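Local structure of putative peptidase M23 (Pseudomonas aeruginosa PAO1, 2HSI) at residues T138-R143 and T213-H218; H261-V264 and A269-D272; L61-E66 and P146-N151; V42-E47 and P51-Q56. The protein is a putative zinc metallopeptidase of family M23, probably acting as a metalloendopeptidase, whose chain carries one bound zinc ion. One frame throughout, in Å; residues are numbered along the deposited sequence.

Contact 1 (T138-R143 and T213-H218); sequences TAAYRR and TVFVDH
Phe-215 and Tyr-141 meet edge to face where the end of helix 127-141 packs on strand 213-219 of the antiparallel sheet in the M23 peptidase domain, a helix-on-sheet contact. The aromatic part is compact. Phe-215 sends CE1 over the middle of the tyrosine ring, 3.4 Å from Tyr-141 CZ, with the ring planes 59° apart. On the phenylalanine, CG stands anti to the carbonyl carbon (chi1 -75°), which carries the ring from the strand to the helix. There Ala-140 makes a CH-pi contact: its CB sits over the face of the Phe-215 ring, 4.0 Å from the ring centroid. Alanine suits this place because its small methyl lets the helix approach closely enough to lie over a large ring. Met-225 of strand 222-229 touches the side chains of both Tyr-141 and Phe-215, and Arg-270 makes a cation-pi contact with Tyr-141.

The polar part lies just past the helix. Arg-143 NE forms a salt bridge of 3.2 Å with Asp-217 OD2, the guanidinium and carboxylate planes being 61° apart, so this is not a flat two-pronged pairing. A buried carboxylate needs several partners: OD2 also bonds to Ser-145 OG, and OD1 to the backbone N of Gly-219. A water completes the link between the segments, donating to Arg-143 O at 2.9 Å and to Asp-217 OD1 at 2.6 Å.

Contact 2 (H261-V264 and A269-D272); sequences HWNV and ARVD. With ZN (zinc ion), chain C.
Val-264 and Val-271 pack side by side on one face of the beta hairpin of strands 260-266 and 269-271 in the M23 peptidase domain. The close part is small. Val-271 N donates to Val-264 O at 2.9 Å, almost linear at the hydrogen (175°), and Arg-270 CA adds a CA-H...O contact to the same oxygen at 3.5 Å. Beside this bond the valine methyls Val-264 CG1 and Val-271 CG2 lie 4.0 Å apart; Phe-276 of helix 273-277 touches both side chains, a setting that suits branched apolar residues.

Elsewhere the pairing is loose: the N-to-C directions of segments 261-264 and 269-271 make 125°, well short of antiparallel. A water fills in, accepting from Val-264 N at 2.8 Å and lying 2.7 Å from Val-271 O, to which it may donate. The partly exposed Arg-270 makes a looser contact with Asn-263, CG to CB at 4.4 Å, while its NH2 reaches Asp-268 in a salt bridge.

Earlier in strand 260-266, His-261 reaches the metal site, completed by His-180, Asp-184 and His-259. Its ring uses both nitrogens: ND1 binds zinc at 2.1 Å, while NE2 donates to Asn-263 OD1 at 2.8 Å, arriving from above the amide's carbonyl plane.

Contact 3 (L61-E66 and P146-N151); sequences LVVREE and PGLPSN
Leu-148 reaches across to strand 58-64 with one methyl. Its CD2 rests 3.8 Å from Val-63 CG1 and 3.5 Å from the backbone oxygen of Val-62, touching side chain and main chain of neighbouring residues together. The leucine is largely exposed, yet its apolar branch suits the place because CD2 can cover Val-63 and the Val-62 carbonyl at once.

Pro-149 makes the second patch. Its ring carbon CD is 3.6 Å from Leu-61 CD1, and CG is 3.9 Å from that same methyl, so one leucine branch lies against the CG-CD side of the proline. The two side chains run past each other in opposite directions. Here the contact joins two parts of the fold: strand 58-64 belongs to the six-stranded antiparallel sheet of the N-terminal domain, whereas 146-151 lies in the irregular loop that follows helix 127-141. A rigid proline offers an apolar surface without needing regular backbone pairing.

On Leu-61, CG anti to the backbone N (chi1 170°) together with a chi2 of 61° brings CD1 to the proline. No hydrogen bond joins the two segments directly; Gln-220 bridges them, its OE1 accepting from Val-62 N and its NE2 donating to Pro-146 O.

Contact 4 (V42-E47 and P51-Q56); sequences VDLGEE and PRAFYQ
Leu-44 packs against Pro-51 and Ala-53, and its side chain can be followed outward. From CB, which leaves the backbone toward 51-56, CG stands anti to the carbonyl carbon (chi1 -63°), and the branch ending in CD1 makes the contact. That methyl lies 3.7 Å from Pro-51 CG and 4.4 Å from Ala-53 CB. Leucine suits the spot because its buried side chain also meets Val-62, Ala-72, Leu-87 and Val-89, residues of three further strands.

Pro-51 CG is shared. Glu-46 lays its CB and CG along it, each 3.9 Å from Pro-51 CG, and the two side chains pass in opposite directions. A glutamate can serve here because its aliphatic part does the packing, while the chain bends at chi2 (-77°) and OE2 hydrogen-bonds to His-96 NE2.

The backbone between Leu-44 and Glu-46 turns at Gly-45, whose positive phi is easy for glycine. Asp-43 OD2 forms a salt bridge with Arg-69, while Gly-45 N donates to Asp-43 OD1 at 2.9 Å from above the carboxylate plane. The Gly-45 bond makes an Asx turn, and the apolar cluster beside it joins 44-47 to the start of strand 52-55, packing on the six-stranded antiparallel sheet of the M23 N-terminal domain.

Along the chain contact 4 closes first, and contacts 3 and 1 then interlock, their segments alternating, before contact 2 opens. Contacts 3 and 4, with centres 12 Å apart, share the N-terminal antiparallel sheet, where strands 52-55 and 58-64 are neighbours; Arg-64 NH1 also makes a probable hydrogen bond to Glu-47 O. Contacts 1 and 2, whose centres are 11 Å apart, both reach the large antiparallel sheet of the peptidase domain and meet where Tyr-141 touches Asn-263 and Arg-270. The pairs are joined through the loop after helix 127-141: Pro-149 of contact 3 touches His-218 of contact 1. The segment leaving this helix therefore ties the N-terminal domain to the sheet that carries the zinc site.

Contact 1 (T138-R143 and T213-H218)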
loop_
_atom_site.group_PDB
_atom_site.type_symbol
_atom_site.label_atom_id
_atom_site.label_comp_id
_atom_site.label_asym_id
_atom_site.label_seq_id
_atom_site.Cartn_x
_atom_site.Cartn_y
_atom_site.Cartn_z
ATOM N N THR A 138 11.710 -3.304 4.385
ATOM C CA THR A 138 11.796 -3.793 3.002
ATOM C C THR A 138 11.128 -5.179 2.861
ATOM O O THR A 138 10.300 -5.397 1.955
ATOM C CB THR A 138 13.276 -3.802 2.515
ATOM O OG1 THR A 138 13.786 -2.459 2.526
ATOM C CG2 THR A 138 13.394 -4.367 1.108
ATOM N N ALA A 139 11.452 -6.082 3.786
ATOM C CA ALA A 139 10.832 -7.409 3.837
ATOM C C ALA A 139 9.316 -7.348 4.017
ATOM O O ALA A 139 8.591 -8.101 3.368
ATOM C CB ALA A 139 11.460 -8.255 4.926
ATOM N N ALA A 140 8.842 -6.441 4.877
ATOM C CA ALA A 140 7.397 -6.312 5.138
ATOM C C ALA A 140 6.593 -5.906 3.894
ATOM O O ALA A 140 5.545 -6.485 3.605
ATOM C CB ALA A 140 7.139 -5.344 6.260
ATOM N N TYR A 141 7.090 -4.923 3.150
ATOM C CA TYR A 141 6.435 -4.529 1.896
ATOM C C TYR A 141 6.386 -5.641 0.838
ATOM O O TYR A 141 5.502 -5.637 -0.025
ATOM C CB TYR A 141 7.111 -3.303 1.310
ATOM C CG TYR A 141 6.828 -1.997 2.018
ATOM C CD1 TYR A 141 5.516 -1.564 2.277
ATOM C CD2 TYR A 141 7.880 -1.163 2.378
ATOM C CE1 TYR A 141 5.276 -0.330 2.898
ATOM C CE2 TYR A 141 7.656 0.049 2.985
ATOM C CZ TYR A 141 6.363 0.467 3.248
ATOM O OH TYR A 141 6.196 1.681 3.867
ATOM N N ARG A 142 7.328 -6.586 0.922
ATOM C CA ARG A 142 7.420 -7.696 -0.020
ATOM C C ARG A 142 6.606 -8.918 0.395
ATOM O O ARG A 142 6.558 -9.897 -0.338
ATOM C CB ARG A 142 8.880 -8.091 -0.248
ATOM C CG ARG A 142 9.615 -7.076 -1.091
ATOM C CD ARG A 142 11.115 -7.228 -1.019
ATOM N NE ARG A 142 11.748 -6.132 -1.744
ATOM C CZ ARG A 142 13.061 -5.972 -1.891
ATOM N NH1 ARG A 142 13.913 -6.831 -1.345
ATOM N NH2 ARG A 142 13.520 -4.933 -2.571
ATOM N N ARG A 143 5.961 -8.857 1.560
ATOM C CA ARG A 143 5.036 -9.917 1.963
ATOM C C ARG A 143 3.860 -10.045 0.973
ATOM O O ARG A 143 3.256 -9.041 0.577
ATOM C CB ARG A 143 4.516 -9.687 3.377
ATOM C CG ARG A 143 3.828 -10.910 3.968
ATOM C CD ARG A 143 2.748 -10.477 4.922
ATOM N NE ARG A 143 2.042 -11.580 5.578
ATOM C CZ ARG A 143 2.466 -12.206 6.676
ATOM N NH1 ARG A 143 3.617 -11.862 7.253
ATOM N NH2 ARG A 143 1.734 -13.178 7.204
ATOM N N THR A 213 6.215 2.583 14.213
ATOM C CA THR A 213 5.798 2.249 12.857
ATOM C C THR A 213 4.983 0.989 12.916
ATOM O O THR A 213 5.345 0.070 13.638
ATOM C CB THR A 213 7.030 2.046 11.935
ATOM O OG1 THR A 213 7.828 3.232 11.946
ATOM C CG2 THR A 213 6.617 1.737 10.479
ATOM N N VAL A 214 3.873 0.966 12.177
ATOM C CA VAL A 214 3.031 -0.217 12.074
ATOM C C VAL A 214 2.677 -0.518 10.606
ATOM O O VAL A 214 2.325 0.383 9.859
ATOM C CB VAL A 214 1.759 -0.115 12.991
ATOM C CG1 VAL A 214 0.910 1.138 12.688
ATOM C CG2 VAL A 214 0.921 -1.394 12.922
ATOM N N PHE A 215 2.825 -1.778 10.205
ATOM C CA PHE A 215 2.443 -2.242 8.869
ATOM C C PHE A 215 1.219 -3.151 8.975
ATOM O O PHE A 215 1.221 -4.101 9.762
ATOM C CB PHE A 215 3.550 -3.087 8.238
ATOM C CG PHE A 215 4.746 -2.311 7.738
ATOM C CD1 PHE A 215 5.084 -2.353 6.396
ATOM C CD2 PHE A 215 5.583 -1.626 8.608
ATOM C CE1 PHE A 215 6.214 -1.699 5.924
ATOM C CE2 PHE A 215 6.703 -0.955 8.136
ATOM C CZ PHE A 215 7.013 -0.990 6.796
ATOM N N VAL A 216 0.204 -2.871 8.156
ATOM C CA VAL A 216 -1.014 -3.682 8.060
ATOM C C VAL A 216 -1.155 -4.306 6.661
ATOM O O VAL A 216 -1.246 -3.597 5.640
ATOM C CB VAL A 216 -2.286 -2.858 8.385
ATOM C CG1 VAL A 216 -3.534 -3.723 8.271
ATOM C CG2 VAL A 216 -2.201 -2.250 9.779
ATOM N N ASP A 217 -1.158 -5.632 6.630
ATOM C CA ASP A 217 -1.267 -6.377 5.379
ATOM C C ASP A 217 -2.745 -6.597 5.024
ATOM O O ASP A 217 -3.416 -7.413 5.636
ATOM C CB ASP A 217 -0.484 -7.693 5.506
ATOM C CG ASP A 217 -0.618 -8.602 4.291
ATOM O OD1 ASP A 217 -0.916 -8.107 3.193
ATOM O OD2 ASP A 217 -0.408 -9.831 4.440
ATOM N N HIS A 218 -3.241 -5.875 4.022
ATOM C CA HIS A 218 -4.624 -6.073 3.566
ATOM C C HIS A 218 -4.789 -7.322 2.699
ATOM O O HIS A 218 -5.906 -7.718 2.414
ATOM C CB HIS A 218 -5.174 -4.826 2.852
ATOM C CG HIS A 218 -4.931 -3.552 3.601
ATOM N ND1 HIS A 218 -5.476 -3.304 4.842
ATOM C CD2 HIS A 218 -4.185 -2.465 3.294
ATOM C CE1 HIS A 218 -5.069 -2.122 5.272
ATOM N NE2 HIS A 218 -4.295 -1.586 4.344
HETATM O O HOH W 1 0.536 -9.325 1.402
#

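Contact 2 (H261-V264 and A269-D272)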
loop_
_atom_site.group_PDB
_atom_site.type_symbol
_atom_site.label_atom_id
_atom_site.label_comp_id
_atom_site.label_asym_id
_atom_site.label_seq_id
_atom_site.Cartn_x
_atom_site.Cartn_y
_atom_site.Cartn_z
ATOM N N HIS A 261 1.803 10.177 8.925
ATOM C CA HIS A 261 2.271 9.703 7.620
ATOM C C HIS A 261 1.694 8.327 7.296
ATOM O O HIS A 261 1.801 7.393 8.096
ATOM C CB HIS A 261 3.808 9.675 7.556
ATOM C CG HIS A 261 4.355 9.280 6.214
ATOM N ND1 HIS A 261 4.763 10.200 5.272
ATOM C CD2 HIS A 261 4.572 8.063 5.661
ATOM C CE1 HIS A 261 5.199 9.567 4.196
ATOM N NE2 HIS A 261 5.089 8.268 4.407
ATOM N N TRP A 262 1.114 8.219 6.102
ATOM C CA TRP A 262 0.497 6.986 5.605
ATOM C C TRP A 262 1.102 6.579 4.260
ATOM O O TRP A 262 1.046 7.349 3.290
ATOM C CB TRP A 262 -1.018 7.194 5.482
ATOM C CG TRP A 262 -1.833 6.039 4.896
ATOM C CD1 TRP A 262 -1.576 4.701 5.003
ATOM C CD2 TRP A 262 -3.054 6.150 4.151
ATOM N NE1 TRP A 262 -2.559 3.976 4.374
ATOM C CE2 TRP A 262 -3.476 4.841 3.840
ATOM C CE3 TRP A 262 -3.830 7.234 3.713
ATOM C CZ2 TRP A 262 -4.638 4.579 3.104
ATOM C CZ3 TRP A 262 -4.985 6.975 2.977
ATOM C CH2 TRP A 262 -5.376 5.653 2.680
ATOM N N ASN A 263 1.699 5.386 4.219
ATOM C CA ASN A 263 2.155 4.765 2.965
ATOM C C ASN A 263 1.177 3.708 2.515
ATOM O O ASN A 263 0.643 2.985 3.350
ATOM C CB ASN A 263 3.517 4.085 3.145
ATOM C CG ASN A 263 4.651 5.071 3.313
ATOM O OD1 ASN A 263 4.652 6.137 2.705
ATOM N ND2 ASN A 263 5.626 4.718 4.139
ATOM N N VAL A 264 0.957 3.615 1.202
ATOM C CA VAL A 264 0.232 2.487 0.605
ATOM C C VAL A 264 1.151 1.820 -0.406
ATOM O O VAL A 264 1.734 2.488 -1.259
ATOM C CB VAL A 264 -1.095 2.902 -0.078
ATOM C CG1 VAL A 264 -1.697 1.724 -0.878
ATOM C CG2 VAL A 264 -2.103 3.386 0.949
ATOM N N ALA A 269 5.620 -1.549 -4.461
ATOM C CA ALA A 269 5.712 -0.216 -5.022
ATOM C C ALA A 269 4.865 0.730 -4.184
ATOM O O ALA A 269 3.647 0.528 -4.052
ATOM C CB ALA A 269 5.240 -0.217 -6.471
ATOM N N ARG A 270 5.501 1.751 -3.605
ATOM C CA ARG A 270 4.758 2.810 -2.908
ATOM C C ARG A 270 4.004 3.672 -3.903
ATOM O O ARG A 270 4.577 4.202 -4.868
ATOM C CB ARG A 270 5.656 3.691 -2.022
ATOM C CG ARG A 270 5.760 3.238 -0.563
ATOM C CD ARG A 270 6.979 2.373 -0.347
ATOM N NE ARG A 270 6.691 0.989 -0.649
ATOM C CZ ARG A 270 7.575 0.089 -1.067
ATOM N NH1 ARG A 270 8.852 0.387 -1.260
ATOM N NH2 ARG A 270 7.166 -1.135 -1.298
ATOM N N VAL A 271 2.704 3.789 -3.663
ATOM C CA VAL A 271 1.819 4.514 -4.550
ATOM C C VAL A 271 1.041 5.567 -3.775
ATOM O O VAL A 271 1.060 5.582 -2.539
ATOM C CB VAL A 271 0.872 3.564 -5.347
ATOM C CG1 VAL A 271 1.683 2.609 -6.228
ATOM C CG2 VAL A 271 -0.084 2.804 -4.410
ATOM N N ASP A 272 0.394 6.463 -4.515
ATOM C CA ASP A 272 -0.330 7.598 -3.961
ATOM C C ASP A 272 -1.591 7.151 -3.223
ATOM O O ASP A 272 -2.560 6.703 -3.851
ATOM C CB ASP A 272 -0.687 8.564 -5.098
ATOM C CG ASP A 272 -1.300 9.869 -4.613
ATOM O OD1 ASP A 272 -1.468 10.082 -3.392
ATOM O OD2 ASP A 272 -1.611 10.706 -5.484
HETATM ZN ZN ZN C . 4.718 12.305 5.408
HETATM O O HOH W 2 2.602 5.320 -0.382
#

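Contact 3 (L61-E66 and P146-N151)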
loop_
_atom_site.group_PDB
_atom_site.type_symbol
_atom_site.label_atom_id
_atom_site.label_comp_id
_atom_site.label_asym_id
_atom_site.label_seq_id
_atom_site.Cartn_x
_atom_site.Cartn_y
_atom_site.Cartn_z
ATOM N N LEU A 61 -1.528 -8.067 -6.816
ATOM C CA LEU A 61 -2.928 -8.258 -6.382
ATOM C C LEU A 61 -3.863 -8.597 -7.548
ATOM O O LEU A 61 -3.953 -7.858 -8.540
ATOM C CB LEU A 61 -3.433 -6.999 -5.663
ATOM C CG LEU A 61 -4.924 -6.836 -5.314
ATOM C CD1 LEU A 61 -5.362 -7.942 -4.389
ATOM C CD2 LEU A 61 -5.189 -5.480 -4.677
ATOM N N VAL A 62 -4.551 -9.724 -7.409
ATOM C CA VAL A 62 -5.473 -10.223 -8.427
ATOM C C VAL A 62 -6.855 -10.415 -7.799
ATOM O O VAL A 62 -7.003 -11.109 -6.788
ATOM C CB VAL A 62 -4.952 -11.550 -9.060
ATOM C CG1 VAL A 62 -5.988 -12.160 -9.991
ATOM C CG2 VAL A 62 -3.631 -11.335 -9.812
ATOM N N VAL A 63 -7.864 -9.777 -8.384
ATOM C CA VAL A 63 -9.238 -9.846 -7.872
ATOM C C VAL A 63 -10.208 -9.995 -9.041
ATOM O O VAL A 63 -9.880 -9.633 -10.169
ATOM C CB VAL A 63 -9.635 -8.589 -7.022
ATOM C CG1 VAL A 63 -8.741 -8.425 -5.793
ATOM C CG2 VAL A 63 -9.621 -7.297 -7.851
ATOM N N ARG A 64 -11.391 -10.544 -8.779
ATOM C CA ARG A 64 -12.478 -10.474 -9.753
ATOM C C ARG A 64 -13.075 -9.065 -9.741
ATOM O O ARG A 64 -13.293 -8.489 -8.680
ATOM C CB ARG A 64 -13.557 -11.514 -9.462
ATOM C CG ARG A 64 -13.200 -12.936 -9.874
ATOM C CD ARG A 64 -14.440 -13.828 -9.805
ATOM N NE ARG A 64 -14.141 -15.243 -9.986
ATOM C CZ ARG A 64 -14.023 -15.848 -11.168
ATOM N NH1 ARG A 64 -14.165 -15.162 -12.300
ATOM N NH2 ARG A 64 -13.751 -17.144 -11.222
ATOM N N GLU A 65 -13.320 -8.506 -10.924
ATOM C CA GLU A 65 -13.976 -7.211 -11.036
ATOM C C GLU A 65 -15.473 -7.395 -10.818
ATOM O O GLU A 65 -16.178 -7.899 -11.693
ATOM C CB GLU A 65 -13.722 -6.578 -12.399
ATOM C CG GLU A 65 -14.269 -5.162 -12.486
ATOM C CD GLU A 65 -14.002 -4.503 -13.815
ATOM O OE1 GLU A 65 -14.158 -5.163 -14.856
ATOM O OE2 GLU A 65 -13.650 -3.313 -13.815
ATOM N N GLU A 66 -15.935 -7.002 -9.633
ATOM C CA GLU A 66 -17.323 -7.233 -9.182
ATOM C C GLU A 66 -17.814 -8.670 -9.415
ATOM O O GLU A 66 -18.950 -8.871 -9.834
ATOM C CB GLU A 66 -18.279 -6.227 -9.835
ATOM C CG GLU A 66 -17.978 -4.785 -9.487
ATOM C CD GLU A 66 -18.724 -3.797 -10.368
ATOM O OE1 GLU A 66 -19.019 -4.128 -11.544
ATOM O OE2 GLU A 66 -18.999 -2.676 -9.888
ATOM N N PRO A 146 -2.046 -14.754 0.786
ATOM C CA PRO A 146 -3.053 -15.150 -0.234
ATOM C C PRO A 146 -4.427 -14.475 -0.247
ATOM O O PRO A 146 -5.153 -14.576 -1.247
ATOM C CB PRO A 146 -3.215 -16.653 0.008
ATOM C CG PRO A 146 -2.877 -16.847 1.436
ATOM C CD PRO A 146 -1.827 -15.825 1.779
ATOM N N GLY A 147 -4.799 -13.819 0.848
ATOM C CA GLY A 147 -6.155 -13.310 1.000
ATOM C C GLY A 147 -6.521 -12.085 0.180
ATOM O O GLY A 147 -5.671 -11.262 -0.173
ATOM N N LEU A 148 -7.808 -11.967 -0.109
ATOM C CA LEU A 148 -8.355 -10.833 -0.844
ATOM C C LEU A 148 -8.663 -9.701 0.130
ATOM O O LEU A 148 -9.251 -9.942 1.194
ATOM C CB LEU A 148 -9.630 -11.245 -1.601
ATOM C CG LEU A 148 -9.524 -12.318 -2.708
ATOM C CD1 LEU A 148 -10.879 -12.965 -2.998
ATOM C CD2 LEU A 148 -8.918 -11.770 -3.992
ATOM N N PRO A 149 -8.265 -8.463 -0.226
ATOM C CA PRO A 149 -8.616 -7.264 0.513
ATOM C C PRO A 149 -10.118 -7.114 0.753
ATOM O O PRO A 149 -10.949 -7.421 -0.129
ATOM C CB PRO A 149 -8.113 -6.142 -0.388
ATOM C CG PRO A 149 -6.942 -6.748 -1.071
ATOM C CD PRO A 149 -7.418 -8.137 -1.383
ATOM N N SER A 150 -10.444 -6.647 1.952
ATOM C CA SER A 150 -11.836 -6.415 2.355
ATOM C C SER A 150 -12.490 -5.325 1.510
ATOM O O SER A 150 -13.664 -5.423 1.155
ATOM C CB SER A 150 -11.913 -6.064 3.848
ATOM O OG SER A 150 -11.528 -4.712 4.107
ATOM N N ASN A 151 -11.710 -4.297 1.185
ATOM C CA ASN A 151 -12.153 -3.193 0.337
ATOM C C ASN A 151 -10.966 -2.585 -0.375
ATOM O O ASN A 151 -9.880 -2.461 0.211
ATOM C CB ASN A 151 -12.890 -2.114 1.151
ATOM C CG ASN A 151 -12.168 -1.743 2.442
ATOM O OD1 ASN A 151 -11.956 -2.587 3.315
ATOM N ND2 ASN A 151 -11.820 -0.478 2.583
#

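Contact 4 (V42-E47 and P51-Q56)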
loop_
_atom_site.group_PDB
_atom_site.type_symbol
_atom_site.label_atom_id
_atom_site.label_comp_id
_atom_site.label_asym_id
_atom_site.label_seq_id
_atom_site.Cartn_x
_atom_site.Cartn_y
_atom_site.Cartn_z
ATOM N N VAL A 42 -5.498 -3.866 -14.823
ATOM C CA VAL A 42 -5.205 -4.604 -16.058
ATOM C C VAL A 42 -6.100 -5.834 -16.194
ATOM O O VAL A 42 -6.105 -6.692 -15.323
ATOM C CB VAL A 42 -3.703 -5.028 -16.141
ATOM C CG1 VAL A 42 -3.381 -5.639 -17.488
ATOM C CG2 VAL A 42 -2.766 -3.835 -15.890
ATOM N N ASP A 43 -6.850 -5.898 -17.295
ATOM C CA ASP A 43 -7.620 -7.086 -17.686
ATOM C C ASP A 43 -6.640 -8.232 -17.900
ATOM O O ASP A 43 -5.715 -8.134 -18.696
ATOM C CB ASP A 43 -8.405 -6.773 -18.975
ATOM C CG ASP A 43 -9.383 -7.898 -19.402
ATOM O OD1 ASP A 43 -9.280 -9.048 -18.937
ATOM O OD2 ASP A 43 -10.268 -7.619 -20.236
ATOM N N LEU A 44 -6.838 -9.325 -17.174
ATOM C CA LEU A 44 -5.936 -10.474 -17.295
ATOM C C LEU A 44 -6.292 -11.466 -18.401
ATOM O O LEU A 44 -5.506 -12.371 -18.692
ATOM C CB LEU A 44 -5.811 -11.204 -15.946
ATOM C CG LEU A 44 -5.192 -10.364 -14.824
ATOM C CD1 LEU A 44 -4.941 -11.223 -13.598
ATOM C CD2 LEU A 44 -3.879 -9.759 -15.307
ATOM N N GLY A 45 -7.459 -11.297 -19.021
ATOM C CA GLY A 45 -7.967 -12.282 -19.991
ATOM C C GLY A 45 -8.198 -13.651 -19.356
ATOM O O GLY A 45 -7.863 -14.688 -19.945
ATOM N N GLU A 46 -8.709 -13.642 -18.125
ATOM C CA GLU A 46 -8.972 -14.854 -17.339
ATOM C C GLU A 46 -10.317 -14.703 -16.604
ATOM O O GLU A 46 -10.653 -13.611 -16.134
ATOM C CB GLU A 46 -7.838 -15.087 -16.311
ATOM C CG GLU A 46 -6.449 -15.384 -16.897
ATOM C CD GLU A 46 -6.260 -16.819 -17.424
ATOM O OE1 GLU A 46 -7.074 -17.724 -17.128
ATOM O OE2 GLU A 46 -5.270 -17.054 -18.146
ATOM N N GLU A 47 -11.096 -15.784 -16.520
ATOM C CA GLU A 47 -12.394 -15.757 -15.813
ATOM C C GLU A 47 -12.653 -17.021 -14.992
ATOM O O GLU A 47 -13.606 -17.061 -14.211
ATOM C CB GLU A 47 -13.557 -15.548 -16.798
ATOM C CG GLU A 47 -13.787 -16.725 -17.763
ATOM C CD GLU A 47 -15.056 -16.598 -18.572
ATOM O OE1 GLU A 47 -15.462 -15.477 -18.916
ATOM O OE2 GLU A 47 -15.667 -17.638 -18.859
ATOM N N PRO A 51 -5.865 -16.599 -11.586
ATOM C CA PRO A 51 -4.519 -16.571 -12.118
ATOM C C PRO A 51 -3.578 -15.888 -11.129
ATOM O O PRO A 51 -4.034 -15.191 -10.214
ATOM C CB PRO A 51 -4.670 -15.721 -13.376
ATOM C CG PRO A 51 -5.768 -14.788 -13.078
ATOM C CD PRO A 51 -6.697 -15.514 -12.134
ATOM N N ARG A 52 -2.281 -16.064 -11.334
ATOM C CA ARG A 52 -1.293 -15.269 -10.611
ATOM C C ARG A 52 -0.676 -14.269 -11.600
ATOM O O ARG A 52 -0.586 -14.545 -12.793
ATOM C CB ARG A 52 -0.205 -16.158 -10.026
ATOM C CG ARG A 52 -0.611 -16.943 -8.792
ATOM C CD ARG A 52 0.628 -17.572 -8.147
ATOM N NE ARG A 52 0.372 -18.028 -6.781
ATOM C CZ ARG A 52 0.268 -19.305 -6.412
ATOM N NH1 ARG A 52 0.407 -20.282 -7.300
ATOM N NH2 ARG A 52 0.032 -19.610 -5.144
ATOM N N ALA A 53 -0.269 -13.109 -11.102
ATOM C CA ALA A 53 0.304 -12.076 -11.967
ATOM C C ALA A 53 1.548 -11.494 -11.316
ATOM O O ALA A 53 1.657 -11.486 -10.098
ATOM C CB ALA A 53 -0.712 -10.986 -12.239
ATOM N N PHE A 54 2.480 -11.021 -12.145
ATOM C CA PHE A 54 3.780 -10.518 -11.696
ATOM C C PHE A 54 4.127 -9.277 -12.503
ATOM O O PHE A 54 3.965 -9.268 -13.728
ATOM C CB PHE A 54 4.883 -11.570 -11.887
ATOM C CG PHE A 54 4.743 -12.773 -11.000
ATOM C CD1 PHE A 54 5.386 -12.814 -9.767
ATOM C CD2 PHE A 54 3.972 -13.872 -11.396
ATOM C CE1 PHE A 54 5.263 -13.922 -8.944
ATOM C CE2 PHE A 54 3.835 -14.969 -10.575
ATOM C CZ PHE A 54 4.482 -14.998 -9.351
ATOM N N TYR A 55 4.587 -8.238 -11.810
ATOM C CA TYR A 55 5.093 -7.018 -12.451
ATOM C C TYR A 55 6.489 -6.710 -11.943
ATOM O O TYR A 55 6.693 -6.548 -10.735
ATOM C CB TYR A 55 4.155 -5.842 -12.177
ATOM C CG TYR A 55 4.616 -4.506 -12.739
ATOM C CD1 TYR A 55 4.893 -4.351 -14.112
ATOM C CD2 TYR A 55 4.735 -3.386 -11.911
ATOM C CE1 TYR A 55 5.299 -3.125 -14.629
ATOM C CE2 TYR A 55 5.135 -2.158 -12.418
ATOM C CZ TYR A 55 5.416 -2.033 -13.777
ATOM O OH TYR A 55 5.805 -0.814 -14.270
ATOM N N GLN A 56 7.443 -6.642 -12.878
ATOM C CA GLN A 56 8.877 -6.484 -12.571
ATOM C C GLN A 56 9.388 -7.573 -11.610
ATOM O O GLN A 56 10.236 -7.314 -10.754
ATOM C CB GLN A 56 9.176 -5.058 -12.054
ATOM C CG GLN A 56 8.625 -3.941 -12.967
ATOM C CD GLN A 56 8.711 -2.532 -12.375
ATOM O OE1 GLN A 56 8.439 -2.309 -11.195
ATOM N NE2 GLN A 56 9.055 -1.568 -13.218
#